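Local coordinates for CIR protein (Plasmodium chabaudi chabaudi, PDB 6ZYV) that is of unknown function but belongs to the variant PIR proteins of the malaria parasite and is probably displayed, by its ectodomain, on infected red blood cells, at residues V68-E71 against H72-D75; A5-L8 against K9-K13; Q81-K84 against D85-G89; S134-K137 against G138-K142. The protein carries 5 engineered substitutions. All blocks are in the same frame, centred on the assembly; numbering follows the deposited sequence.

All four contacts are local turns of helix or helix end, each partly buried. Contact 2 has the most buried residues, four of seven touching, and lies nearest the centre of the chain, about 10 Å between centres. Contact 4 has the most exposed, three of eight, and lies farthest, at about 17 Å. Contacts 1, 2 and 3 touch one another through Phe70, Ile73, Val11 and Tyr87. Contacts 3 and 4 join helix 81-101 to helix 134-149. Contacts 1 and 2 each carry a disulfide cysteine, Cys74 in the turn after helix 55-71 and Cys12 in the first turns of helix 8-20. Contacts 3 and 4 mix buried apolar groups with exposed polar ones; contact 4 alone holds an internal salt bridge.

Contact 1: V68-E71 against H72-D75; sequences VMFE and HICD
The His72 imidazole lies with one face over the backbone carbonyl of Val68, whose O sits 3.3 Å above the ring plane, over its centre. At the ring edge, in plane, comes the sulfur of Met69, with SD 3.7 Å from His72 CD2. The Met69 chain bends at chi2 and chi3 (-60° and -62°), which curls the thioether back to this edge. Val68 runs alongside the imidazole, pointing the same way, and its CG1 is 3.6 Å from His72 NE2. The other nitrogen, ND1, is hydrogen-bonded to Asp77 OD2, which should help fix the ring rotation.

The backbone turns here. His72 N makes two weak bonds, to Val68 O and Met69 O. Ile73 N bonds to Phe70 O at 3.0 Å, and Cys74 N to Glu71 O at 3.1 Å. The second bond closes a type I turn from Glu71 to Cys74. Ile73 CD1 approaches the Phe70 ring obliquely, 4.4 Å from Phe70 CD1. Glu71 stretches out instead, and its OE2 bonds to Ser129 OG.

The turn that follows helix 55-71 is tied by the Cys74-Cys79 disulfide. Phe70 and Ile73 pack on Val11 of helix 8-20. On helix 81-101, Phe70 meets Tyr90, while Ile73 and Cys74 meet Tyr87.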
ATOM      1  N   VAL A  68      -3.866   8.161   7.741  1.00 41.13           N
ATOM      2  CA  VAL A  68      -4.645   8.330   8.960  1.00 41.75           C
ATOM      3  C   VAL A  68      -5.214   6.960   9.417  1.00 41.55           C
ATOM      4  O   VAL A  68      -5.070   6.584  10.580  1.00 41.32           O
ATOM      5  CB  VAL A  68      -5.733   9.408   8.786  1.00 43.17           C
ATOM      6  CG1 VAL A  68      -6.758   9.356   9.917  1.00 43.35           C
ATOM      7  CG2 VAL A  68      -5.105  10.801   8.709  1.00 44.76           C
ATOM      8  N   MET A  69      -5.774   6.189   8.480  1.00 41.06           N
ATOM      9  CA  MET A  69      -6.314   4.868   8.786  1.00 41.36           C
ATOM     10  C   MET A  69      -5.249   3.894   9.234  1.00 42.15           C
ATOM     11  O   MET A  69      -5.502   3.130  10.143  1.00 43.81           O
ATOM     12  CB  MET A  69      -7.046   4.280   7.570  1.00 41.27           C
ATOM     13  CG  MET A  69      -8.311   4.999   7.238  1.00 43.22           C
ATOM     14  SD  MET A  69      -9.548   4.992   8.556  1.00 47.15           S
ATOM     15  CE  MET A  69      -9.873   3.208   8.704  1.00 41.06           C
ATOM     16  N   PHE A  70      -4.073   3.885   8.593  1.00 41.43           N
ATOM     17  CA  PHE A  70      -2.993   2.978   8.962  1.00 41.60           C
ATOM     18  C   PHE A  70      -2.513   3.277  10.385  1.00 43.34           C
ATOM     19  O   PHE A  70      -2.229   2.348  11.135  1.00 43.66           O
ATOM     20  CB  PHE A  70      -1.794   3.075   7.989  1.00 39.94           C
ATOM     21  CG  PHE A  70      -2.009   2.572   6.578  1.00 39.56           C
ATOM     22  CD1 PHE A  70      -3.150   1.860   6.242  1.00 39.50           C
ATOM     23  CD2 PHE A  70      -1.086   2.851   5.576  1.00 38.99           C
ATOM     24  CE1 PHE A  70      -3.354   1.429   4.940  1.00 39.64           C
ATOM     25  CE2 PHE A  70      -1.270   2.380   4.282  1.00 38.74           C
ATOM     26  CZ  PHE A  70      -2.398   1.676   3.967  1.00 38.84           C
ATOM     27  N   GLU A  71      -2.401   4.563  10.760  1.00 44.15           N
ATOM     28  CA  GLU A  71      -1.976   4.930  12.115  1.00 45.78           C
ATOM     29  C   GLU A  71      -2.986   4.374  13.174  1.00 46.82           C
ATOM     30  O   GLU A  71      -2.582   4.027  14.279  1.00 47.67           O
ATOM     31  CB  GLU A  71      -1.849   6.461  12.227  1.00 49.18           C
ATOM     32  CG  GLU A  71      -1.373   6.956  13.582  1.00 57.61           C
ATOM     33  CD  GLU A  71      -1.469   8.457  13.826  1.00 70.19           C
ATOM     34  OE1 GLU A  71      -2.358   9.120  13.242  1.00 74.09           O
ATOM     35  OE2 GLU A  71      -0.659   8.966  14.629  1.00 74.29           O
ATOM     36  N   HIS A  72      -4.273   4.231  12.817  1.00 46.26           N
ATOM     37  CA  HIS A  72      -5.278   3.674  13.735  1.00 47.30           C
ATOM     38  C   HIS A  72      -4.994   2.221  14.112  1.00 48.35           C
ATOM     39  O   HIS A  72      -5.529   1.748  15.112  1.00 48.45           O
ATOM     40  CB  HIS A  72      -6.680   3.720  13.123  1.00 47.11           C
ATOM     41  CG  HIS A  72      -7.197   5.089  12.864  1.00 47.38           C
ATOM     42  ND1 HIS A  72      -6.925   6.139  13.719  1.00 49.72           N
ATOM     43  CD2 HIS A  72      -8.013   5.525  11.875  1.00 47.19           C
ATOM     44  CE1 HIS A  72      -7.576   7.178  13.221  1.00 49.56           C
ATOM     45  NE2 HIS A  72      -8.226   6.855  12.101  1.00 48.43           N
ATOM     46  N   ILE A  73      -4.201   1.497  13.286  1.00 48.45           N
ATOM     47  CA  ILE A  73      -3.818   0.120  13.564  1.00 49.25           C
ATOM     48  C   ILE A  73      -2.919   0.066  14.813  1.00 50.59           C
ATOM     49  O   ILE A  73      -3.005  -0.882  15.593  1.00 52.30           O
ATOM     50  CB  ILE A  73      -3.169  -0.557  12.325  1.00 49.23           C
ATOM     51  CG1 ILE A  73      -4.058  -0.393  11.065  1.00 49.34           C
ATOM     52  CG2 ILE A  73      -2.911  -2.051  12.607  1.00 49.77           C
ATOM     53  CD1 ILE A  73      -3.373  -0.870   9.730  1.00 48.85           C
ATOM     54  N   CYS A  74      -2.115   1.099  15.047  1.00 50.32           N
ATOM     55  CA  CYS A  74      -1.278   1.198  16.233  1.00 52.24           C
ATOM     56  C   CYS A  74      -2.149   1.396  17.474  1.00 55.65           C
ATOM     57  O   CYS A  74      -3.231   2.014  17.386  1.00 56.60           O
ATOM     58  CB  CYS A  74      -0.283   2.347  16.081  1.00 52.28           C
ATOM     59  SG  CYS A  74       0.721   2.264  14.577  1.00 55.77           S
ATOM     60  N   ASP A  75      -1.684   0.914  18.642  1.00 57.12           N
ATOM     61  CA  ASP A  75      -2.418   1.139  19.880  1.00 59.17           C
ATOM     62  C   ASP A  75      -2.378   2.611  20.234  1.00 58.39           C
ATOM     63  O   ASP A  75      -1.323   3.233  20.116  1.00 57.40           O
ATOM     64  CB  ASP A  75      -1.872   0.274  21.020  1.00 65.05           C
ATOM     65  CG  ASP A  75      -2.284  -1.181  20.882  1.00 76.35           C
ATOM     66  OD1 ASP A  75      -3.385  -1.445  20.318  1.00 78.19           O
ATOM     67  OD2 ASP A  75      -1.514  -2.060  21.337  1.00 81.49           O
TER

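Contact 2: A5-L8 against K9-K13. Engineered in segment 5-8: Ala5 (natural residue Ser).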
ATOM      1  N   ALA A   5       3.114  -8.524  11.842  1.00 71.77           N
ATOM      2  CA  ALA A   5       1.806  -8.534  12.508  1.00 72.33           C
ATOM      3  C   ALA A   5       0.645  -8.730  11.487  1.00 71.77           C
ATOM      4  O   ALA A   5       0.855  -8.591  10.270  1.00 71.20           O
ATOM      5  CB  ALA A   5       1.625  -7.230  13.296  1.00 72.81           C
ATOM      6  N   ASP A   6      -0.591  -9.019  11.988  1.00 71.37           N
ATOM      7  CA  ASP A   6      -1.788  -9.190  11.157  1.00 70.46           C
ATOM      8  C   ASP A   6      -2.288  -7.862  10.549  1.00 68.46           C
ATOM      9  O   ASP A   6      -3.436  -7.786  10.122  1.00 68.76           O
ATOM     10  CB  ASP A   6      -2.899  -9.870  11.983  1.00 73.33           C
ATOM     11  CG  ASP A   6      -4.039 -10.500  11.191  1.00 79.02           C
ATOM     12  OD1 ASP A   6      -3.816 -10.869  10.011  1.00 77.84           O
ATOM     13  OD2 ASP A   6      -5.163 -10.631  11.760  1.00 83.49           O
ATOM     14  N   ASN A   7      -1.418  -6.831  10.487  1.00 66.21           N
ATOM     15  CA  ASN A   7      -1.717  -5.496   9.978  1.00 64.37           C
ATOM     16  C   ASN A   7      -2.271  -5.490   8.569  1.00 61.01           C
ATOM     17  O   ASN A   7      -3.059  -4.596   8.249  1.00 61.42           O
ATOM     18  CB  ASN A   7      -0.487  -4.577  10.078  1.00 66.08           C
ATOM     19  CG  ASN A   7       0.673  -4.949   9.172  1.00 70.65           C
ATOM     20  OD1 ASN A   7       0.644  -4.747   7.948  1.00 72.95           O
ATOM     21  ND2 ASN A   7       1.713  -5.527   9.739  1.00 71.37           N
ATOM     22  N   LEU A   8      -1.866  -6.467   7.722  1.00 57.72           N
ATOM     23  CA  LEU A   8      -2.352  -6.516   6.338  1.00 55.03           C
ATOM     24  C   LEU A   8      -3.833  -6.724   6.226  1.00 53.19           C
ATOM     25  O   LEU A   8      -4.431  -6.271   5.261  1.00 53.14           O
ATOM     26  CB  LEU A   8      -1.613  -7.519   5.444  1.00 54.30           C
ATOM     27  CG  LEU A   8      -0.243  -7.129   4.940  1.00 54.38           C
ATOM     28  CD1 LEU A   8       0.206  -8.053   3.871  1.00 54.46           C
ATOM     29  CD2 LEU A   8      -0.233  -5.747   4.335  1.00 54.61           C
ATOM     30  N   LYS A   9      -4.460  -7.324   7.237  1.00 52.67           N
ATOM     31  CA  LYS A   9      -5.906  -7.491   7.311  1.00 53.47           C
ATOM     32  C   LYS A   9      -6.608  -6.121   7.117  1.00 52.60           C
ATOM     33  O   LYS A   9      -7.517  -6.008   6.301  1.00 53.31           O
ATOM     34  CB  LYS A   9      -6.268  -8.096   8.682  1.00 56.30           C
ATOM     35  CG  LYS A   9      -7.751  -8.257   8.942  1.00 62.32           C
ATOM     36  CD  LYS A   9      -7.983  -8.849  10.331  1.00 68.72           C
ATOM     37  CE  LYS A   9      -9.449  -9.103  10.626  1.00 73.65           C
ATOM     38  NZ  LYS A   9      -9.667  -9.498  12.048  1.00 76.43           N
ATOM     39  N   TYR A  10      -6.051  -5.074   7.737  1.00 51.03           N
ATOM     40  CA  TYR A  10      -6.590  -3.722   7.672  1.00 51.04           C
ATOM     41  C   TYR A  10      -6.015  -2.928   6.516  1.00 49.22           C
ATOM     42  O   TYR A  10      -6.768  -2.234   5.856  1.00 49.12           O
ATOM     43  CB  TYR A  10      -6.377  -2.977   9.001  1.00 51.80           C
ATOM     44  CG  TYR A  10      -7.005  -3.704  10.154  1.00 54.87           C
ATOM     45  CD1 TYR A  10      -8.377  -3.872  10.223  1.00 57.19           C
ATOM     46  CD2 TYR A  10      -6.217  -4.326  11.124  1.00 57.04           C
ATOM     47  CE1 TYR A  10      -8.963  -4.566  11.273  1.00 59.99           C
ATOM     48  CE2 TYR A  10      -6.786  -5.068  12.147  1.00 59.71           C
ATOM     49  CZ  TYR A  10      -8.161  -5.171  12.233  1.00 62.41           C
ATOM     50  OH  TYR A  10      -8.707  -5.890  13.275  1.00 66.97           O
ATOM     51  N   VAL A  11      -4.705  -3.035   6.247  1.00 47.31           N
ATOM     52  CA  VAL A  11      -4.053  -2.328   5.139  1.00 45.70           C
ATOM     53  C   VAL A  11      -4.708  -2.674   3.807  1.00 45.78           C
ATOM     54  O   VAL A  11      -5.049  -1.768   3.042  1.00 45.96           O
ATOM     55  CB  VAL A  11      -2.540  -2.625   5.146  1.00 45.21           C
ATOM     56  CG1 VAL A  11      -1.848  -2.122   3.880  1.00 45.07           C
ATOM     57  CG2 VAL A  11      -1.884  -2.049   6.390  1.00 44.80           C
ATOM     58  N   CYS A  12      -4.954  -3.980   3.562  1.00 46.04           N
ATOM     59  CA  CYS A  12      -5.587  -4.479   2.330  1.00 46.95           C
ATOM     60  C   CYS A  12      -7.018  -3.971   2.185  1.00 47.82           C
ATOM     61  O   CYS A  12      -7.463  -3.618   1.090  1.00 49.18           O
ATOM     62  CB  CYS A  12      -5.517  -6.005   2.259  1.00 48.16           C
ATOM     63  SG  CYS A  12      -3.836  -6.660   2.076  1.00 51.12           S
ATOM     64  N   LYS A  13      -7.730  -3.895   3.300  1.00 47.52           N
ATOM     65  CA  LYS A  13      -9.099  -3.404   3.351  1.00 48.41           C
ATOM     66  C   LYS A  13      -9.127  -1.908   3.048  1.00 46.71           C
ATOM     67  O   LYS A  13      -9.933  -1.466   2.242  1.00 46.78           O
ATOM     68  CB  LYS A  13      -9.641  -3.674   4.773  1.00 52.83           C
ATOM     69  CG  LYS A  13     -11.128  -3.895   4.909  1.00 60.12           C
ATOM     70  CD  LYS A  13     -11.366  -4.948   5.998  1.00 66.94           C
ATOM     71  CE  LYS A  13     -12.547  -4.693   6.890  1.00 72.97           C
ATOM     72  NZ  LYS A  13     -12.656  -5.765   7.927  1.00 75.44           N
TER
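Hydrogen bonds join Asn7 to the turn that follows it. Asn7 O accepts from two donors. Val11 N reaches Asn7 O at 3.0 Å, and Tyr10 N reaches it at 3.1 Å. One residue earlier, Lys9 N bonds to Asp6 O at 3.1 Å. One residue later, Cys12 N bonds to Leu8 O at 2.9 Å. The spacing thus passes from i to i+3 at Asp6 to i to i+4 at Leu8.

Apolar contacts come from Leu8. Its CD2 branch crosses Val11 and lies 4.0 Å from Val11 CB. Its CB is 4.1 Å from Cys12 SG. Asn7 and Val11 run side by side. With Asn7 chi1 at 67°, the amide oxygen OD1 lies beside the Val11 CG2 methyl.

The charged pair is looser. Asp6 OD2 touches the aliphatic part of Lys9, 3.6 Å from CD. The extended lysine chain carries its amine onward, leaving Lys9 NZ 4.7 Å from Asp6 OD2. Any attraction would be modest. Asp6 OD1 is instead hydrogen-bonded to Asn221 ND2.

Around this turn, Leu8 packs on Phe161, Leu164 and Tyr168 of helix 154-174, and Cys12 is joined to Cys165 of that helix by a disulfide. The pattern is typical of the first turn of an alpha helix, here helix 8-20, stapled to its neighbour in an all-helical ectodomain.

Contact 3: Q81-K84 against D85-G89; sequences QNEK and DQYAG
Tyr87 brings CE2 of its ring to 3.9 Å from Glu83 CB. The ring also approaches the backbone of Glu83: Tyr87 CD2 comes to 3.1 Å from Glu83 O, obliquely. Tyr87 CG lies anti to its carbonyl carbon (chi1 -65°), which sets the ring back toward residue 83. Glu83 extends past CG, and its OE2 is hydrogen-bonded to Ser80 N, just ahead of the helix. This bond is consistent with one half of a capping box at the start of helix 81-101, whose first turns are formed here.

The backbone is regular. Tyr87 N bonds to Glu83 O at 2.9 Å, so this one carbonyl oxygen meets both the amide and the ring of Tyr87. Asp85 N bonds to Gln81 O and Gln86 N to Asn82 O, both at 3.0 Å. Ala88 N bonds to Lys84 O at 2.9 Å. The Ala88 methyl, CB, sits 3.3 Å from Lys84 O.

Two polar ends reach helix 134-149. Asp85 OD1 forms a salt bridge with Lys143 NZ, and Gln81 NE2 bonds to Asn135 OD1. Tyr87 and Ala88 are buried, on Ile73 and on Tyr136 and Ile139 respectively. The chemistry implies that main-chain bonds hold this turn, while Asp85 and Gln81 tie it to helix 134-149.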
ATOM      1  N   GLN A  81       8.647   3.592  15.683  1.00 56.15           N
ATOM      2  CA  GLN A  81       9.426   3.946  14.487  1.00 56.52           C
ATOM      3  C   GLN A  81       9.252   2.897  13.382  1.00 54.25           C
ATOM      4  O   GLN A  81       9.067   3.255  12.227  1.00 53.72           O
ATOM      5  CB  GLN A  81      10.909   4.094  14.818  1.00 60.65           C
ATOM      6  CG  GLN A  81      11.655   4.845  13.731  1.00 67.93           C
ATOM      7  CD  GLN A  81      11.553   6.344  13.914  1.00 78.09           C
ATOM      8  OE1 GLN A  81      10.456   6.920  14.038  1.00 80.26           O
ATOM      9  NE2 GLN A  81      12.701   7.007  13.915  1.00 80.70           N
ATOM     10  N   ASN A  82       9.235   1.624  13.762  1.00 53.40           N
ATOM     11  CA  ASN A  82       9.046   0.504  12.856  1.00 53.11           C
ATOM     12  C   ASN A  82       7.659   0.520  12.201  1.00 51.42           C
ATOM     13  O   ASN A  82       7.550   0.233  11.006  1.00 51.10           O
ATOM     14  CB  ASN A  82       9.326  -0.820  13.586  1.00 56.62           C
ATOM     15  CG  ASN A  82       9.087  -2.057  12.745  1.00 64.89           C
ATOM     16  OD1 ASN A  82       9.691  -2.259  11.663  1.00 66.97           O
ATOM     17  ND2 ASN A  82       8.175  -2.915  13.218  1.00 67.20           N
ATOM     18  N   GLU A  83       6.599   0.872  12.972  1.00 50.14           N
ATOM     19  CA  GLU A  83       5.238   0.947  12.453  1.00 48.06           C
ATOM     20  C   GLU A  83       5.130   2.134  11.513  1.00 45.94           C
ATOM     21  O   GLU A  83       4.633   1.974  10.423  1.00 45.04           O
ATOM     22  CB  GLU A  83       4.190   1.057  13.592  1.00 50.34           C
ATOM     23  CG  GLU A  83       3.895  -0.262  14.288  1.00 55.00           C
ATOM     24  CD  GLU A  83       3.172  -0.127  15.618  1.00 64.28           C
ATOM     25  OE1 GLU A  83       2.187  -0.871  15.844  1.00 68.58           O
ATOM     26  OE2 GLU A  83       3.579   0.732  16.433  1.00 65.25           O
ATOM     27  N   LYS A  84       5.632   3.309  11.891  1.00 45.86           N
ATOM     28  CA  LYS A  84       5.592   4.493  11.021  1.00 46.02           C
ATOM     29  C   LYS A  84       6.253   4.201   9.656  1.00 45.20           C
ATOM     30  O   LYS A  84       5.682   4.527   8.612  1.00 44.23           O
ATOM     31  CB  LYS A  84       6.320   5.674  11.682  1.00 48.70           C
ATOM     32  CG  LYS A  84       5.489   6.402  12.688  1.00 55.33           C
ATOM     33  CD  LYS A  84       6.380   7.112  13.690  1.00 61.47           C
ATOM     34  CE  LYS A  84       5.599   7.902  14.708  1.00 65.64           C
ATOM     35  NZ  LYS A  84       6.508   8.481  15.734  1.00 68.77           N
ATOM     36  N   ASP A  85       7.423   3.520   9.699  1.00 44.77           N
ATOM     37  CA  ASP A  85       8.195   3.161   8.517  1.00 44.95           C
ATOM     38  C   ASP A  85       7.404   2.178   7.633  1.00 44.88           C
ATOM     39  O   ASP A  85       7.279   2.385   6.433  1.00 44.52           O
ATOM     40  CB  ASP A  85       9.556   2.568   8.944  1.00 47.09           C
ATOM     41  CG  ASP A  85      10.427   2.160   7.778  1.00 55.14           C
ATOM     42  OD1 ASP A  85      10.281   1.008   7.296  1.00 56.97           O
ATOM     43  OD2 ASP A  85      11.251   2.990   7.335  1.00 59.10           O
ATOM     44  N   GLN A  86       6.838   1.135   8.242  1.00 45.06           N
ATOM     45  CA  GLN A  86       6.049   0.149   7.531  1.00 45.38           C
ATOM     46  C   GLN A  86       4.809   0.788   6.867  1.00 43.89           C
ATOM     47  O   GLN A  86       4.558   0.524   5.695  1.00 43.52           O
ATOM     48  CB  GLN A  86       5.626  -0.951   8.519  1.00 49.53           C
ATOM     49  CG  GLN A  86       5.225  -2.249   7.863  1.00 58.27           C
ATOM     50  CD  GLN A  86       4.615  -3.250   8.841  1.00 68.70           C
ATOM     51  OE1 GLN A  86       4.022  -2.901   9.867  1.00 72.70           O
ATOM     52  NE2 GLN A  86       4.717  -4.532   8.527  1.00 69.58           N
ATOM     53  N   TYR A  87       4.069   1.651   7.587  1.00 42.48           N
ATOM     54  CA  TYR A  87       2.866   2.268   7.056  1.00 41.80           C
ATOM     55  C   TYR A  87       3.163   3.289   6.000  1.00 41.11           C
ATOM     56  O   TYR A  87       2.421   3.364   5.017  1.00 41.01           O
ATOM     57  CB  TYR A  87       1.973   2.834   8.185  1.00 42.07           C
ATOM     58  CG  TYR A  87       1.448   1.707   9.045  1.00 43.26           C
ATOM     59  CD1 TYR A  87       0.966   0.538   8.471  1.00 44.30           C
ATOM     60  CD2 TYR A  87       1.493   1.778  10.432  1.00 44.31           C
ATOM     61  CE1 TYR A  87       0.569  -0.541   9.253  1.00 45.64           C
ATOM     62  CE2 TYR A  87       1.092   0.705  11.225  1.00 45.62           C
ATOM     63  CZ  TYR A  87       0.624  -0.448  10.628  1.00 47.20           C
ATOM     64  OH  TYR A  87       0.193  -1.499  11.388  1.00 50.44           O
ATOM     65  N   ALA A  88       4.261   4.043   6.150  1.00 40.50           N
ATOM     66  CA  ALA A  88       4.656   4.998   5.103  1.00 41.07           C
ATOM     67  C   ALA A  88       5.000   4.233   3.811  1.00 41.36           C
ATOM     68  O   ALA A  88       4.620   4.650   2.724  1.00 42.58           O
ATOM     69  CB  ALA A  88       5.852   5.819   5.552  1.00 41.28           C
ATOM     70  N   GLY A  89       5.641   3.084   3.956  1.00 40.42           N
ATOM     71  CA  GLY A  89       5.990   2.237   2.835  1.00 40.19           C
ATOM     72  C   GLY A  89       4.792   1.698   2.092  1.00 39.73           C
ATOM     73  O   GLY A  89       4.825   1.678   0.861  1.00 39.54           O
TER

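Contact 4: S134-K137 against G138-K142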
ATOM      1  N   SER A 134      11.120  15.685  11.471  1.00 79.30           N
ATOM      2  CA  SER A 134      12.197  15.508  10.484  1.00 77.31           C
ATOM      3  C   SER A 134      12.521  14.012  10.326  1.00 73.90           C
ATOM      4  O   SER A 134      12.907  13.580   9.229  1.00 73.95           O
ATOM      5  CB  SER A 134      13.439  16.332  10.822  1.00 80.09           C
ATOM      6  OG  SER A 134      14.243  15.729  11.823  1.00 83.68           O
ATOM      7  N   ASN A 135      12.324  13.206  11.403  1.00 70.73           N
ATOM      8  CA  ASN A 135      12.525  11.757  11.317  1.00 67.75           C
ATOM      9  C   ASN A 135      11.529  11.130  10.322  1.00 62.84           C
ATOM     10  O   ASN A 135      11.882  10.205   9.600  1.00 62.16           O
ATOM     11  CB  ASN A 135      12.382  11.106  12.688  1.00 70.08           C
ATOM     12  CG  ASN A 135      13.700  10.720  13.328  1.00 76.23           C
ATOM     13  OD1 ASN A 135      13.825   9.652  13.940  1.00 78.53           O
ATOM     14  ND2 ASN A 135      14.715  11.575  13.216  1.00 77.49           N
ATOM     15  N   TYR A 136      10.298  11.661  10.271  1.00 59.26           N
ATOM     16  CA  TYR A 136       9.266  11.162   9.383  1.00 55.60           C
ATOM     17  C   TYR A 136       9.546  11.525   7.942  1.00 53.32           C
ATOM     18  O   TYR A 136       9.346  10.707   7.048  1.00 51.91           O
ATOM     19  CB  TYR A 136       7.872  11.665   9.790  1.00 54.40           C
ATOM     20  CG  TYR A 136       6.786  10.876   9.087  1.00 52.89           C
ATOM     21  CD1 TYR A 136       6.558   9.543   9.398  1.00 53.26           C
ATOM     22  CD2 TYR A 136       6.059  11.432   8.038  1.00 53.03           C
ATOM     23  CE1 TYR A 136       5.590   8.803   8.736  1.00 53.72           C
ATOM     24  CE2 TYR A 136       5.071  10.709   7.382  1.00 53.18           C
ATOM     25  CZ  TYR A 136       4.851   9.389   7.725  1.00 54.55           C
ATOM     26  OH  TYR A 136       3.902   8.645   7.076  1.00 56.29           O
ATOM     27  N   LYS A 137      10.028  12.753   7.718  1.00 52.92           N
ATOM     28  CA  LYS A 137      10.383  13.203   6.378  1.00 52.50           C
ATOM     29  C   LYS A 137      11.507  12.298   5.789  1.00 51.74           C
ATOM     30  O   LYS A 137      11.428  11.935   4.627  1.00 51.99           O
ATOM     31  CB  LYS A 137      10.794  14.690   6.386  1.00 54.37           C
ATOM     32  CG  LYS A 137      11.095  15.261   4.995  1.00 58.56           C
ATOM     33  CD  LYS A 137       9.943  15.072   3.986  1.00 62.13           C
ATOM     34  CE  LYS A 137      10.366  15.412   2.569  1.00 65.88           C
ATOM     35  NZ  LYS A 137       9.331  15.042   1.566  1.00 66.02           N
ATOM     36  N   GLY A 138      12.434  11.857   6.631  1.00 50.53           N
ATOM     37  CA  GLY A 138      13.504  10.957   6.232  1.00 50.64           C
ATOM     38  C   GLY A 138      12.960   9.610   5.812  1.00 50.01           C
ATOM     39  O   GLY A 138      13.434   9.040   4.834  1.00 50.02           O
ATOM     40  N   ILE A 139      11.961   9.097   6.544  1.00 49.23           N
ATOM     41  CA  ILE A 139      11.279   7.842   6.229  1.00 48.58           C
ATOM     42  C   ILE A 139      10.591   7.979   4.863  1.00 47.66           C
ATOM     43  O   ILE A 139      10.770   7.124   4.009  1.00 47.25           O
ATOM     44  CB  ILE A 139      10.264   7.475   7.352  1.00 49.19           C
ATOM     45  CG1 ILE A 139      11.000   7.037   8.633  1.00 51.11           C
ATOM     46  CG2 ILE A 139       9.282   6.393   6.892  1.00 48.54           C
ATOM     47  CD1 ILE A 139      10.061   6.762   9.855  1.00 52.49           C
ATOM     48  N   VAL A 140       9.808   9.054   4.666  1.00 47.15           N
ATOM     49  CA  VAL A 140       9.105   9.306   3.414  1.00 46.60           C
ATOM     50  C   VAL A 140      10.081   9.405   2.240  1.00 46.99           C
ATOM     51  O   VAL A 140       9.854   8.772   1.194  1.00 47.22           O
ATOM     52  CB  VAL A 140       8.227  10.571   3.515  1.00 46.31           C
ATOM     53  CG1 VAL A 140       7.713  10.996   2.144  1.00 46.03           C
ATOM     54  CG2 VAL A 140       7.087  10.348   4.474  1.00 46.44           C
ATOM     55  N   ASP A 141      11.166  10.173   2.421  1.00 46.95           N
ATOM     56  CA  ASP A 141      12.183  10.328   1.387  1.00 48.46           C
ATOM     57  C   ASP A 141      12.840   8.998   1.010  1.00 46.81           C
ATOM     58  O   ASP A 141      13.110   8.779  -0.171  1.00 46.95           O
ATOM     59  CB  ASP A 141      13.260  11.327   1.821  1.00 53.92           C
ATOM     60  CG  ASP A 141      12.871  12.766   1.628  1.00 66.24           C
ATOM     61  OD1 ASP A 141      11.985  13.036   0.759  1.00 67.93           O
ATOM     62  OD2 ASP A 141      13.445  13.639   2.342  1.00 72.04           O
ATOM     63  N   LYS A 142      13.110   8.129   2.011  1.00 44.93           N
ATOM     64  CA  LYS A 142      13.718   6.840   1.766  1.00 43.87           C
ATOM     65  C   LYS A 142      12.758   5.971   0.982  1.00 42.58           C
ATOM     66  O   LYS A 142      13.188   5.318   0.054  1.00 42.33           O
ATOM     67  CB  LYS A 142      14.080   6.132   3.081  1.00 45.72           C
ATOM     68  CG  LYS A 142      15.491   5.525   3.097  1.00 51.21           C
ATOM     69  CD  LYS A 142      15.895   4.590   1.941  1.00 53.25           C
ATOM     70  CE  LYS A 142      17.397   4.698   1.755  1.00 55.98           C
ATOM     71  NZ  LYS A 142      17.986   3.862   0.658  1.00 56.23           N
TER
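Tyr136 and Val140 meet one turn apart near the start of the alpha helix 134-149. The two side chains slant across each other. Val140 CG2 approaches the tyrosine ring obliquely, nearest to Tyr136 CE2 at 3.6 Å. CG of Tyr136 is anti to the backbone N (chi1 -166°), and the ring is carried to the side where this methyl lies. Ile139 comes to another part of the same ring, its CD1 4.5 Å from Tyr136 CD1. Ring, isoleucine and valine make an apolar patch that packs between helices 81-101 and 122-127. On helix 81-101, Val140 touches Ile92. Tyr124 of helix 122-127 packs on both Tyr136 and Val140.

The backbone bonds follow the i to i+4 pattern. Val140 N meets Tyr136 O at 2.9 Å and Asp141 N meets Lys137 O at 2.8 Å. The bonds from Gly138 N to Ser134 O and from Ile139 N to Asn135 O are longer, at 3.2 and 3.3 Å.

Lys137 and Asp141 form a charged pair elsewhere on the helix. The lysine chain bends at chi2 (55°) and passes across the carboxylate, with CE close to both oxygens. Its ammonium group also has a salt bridge to Glu119 OE1, so its charge is probably divided between Asp141 and Glu119. The link to Asp141 is a weak one, with Lys137 NZ 3.4 Å from Asp141 OD1.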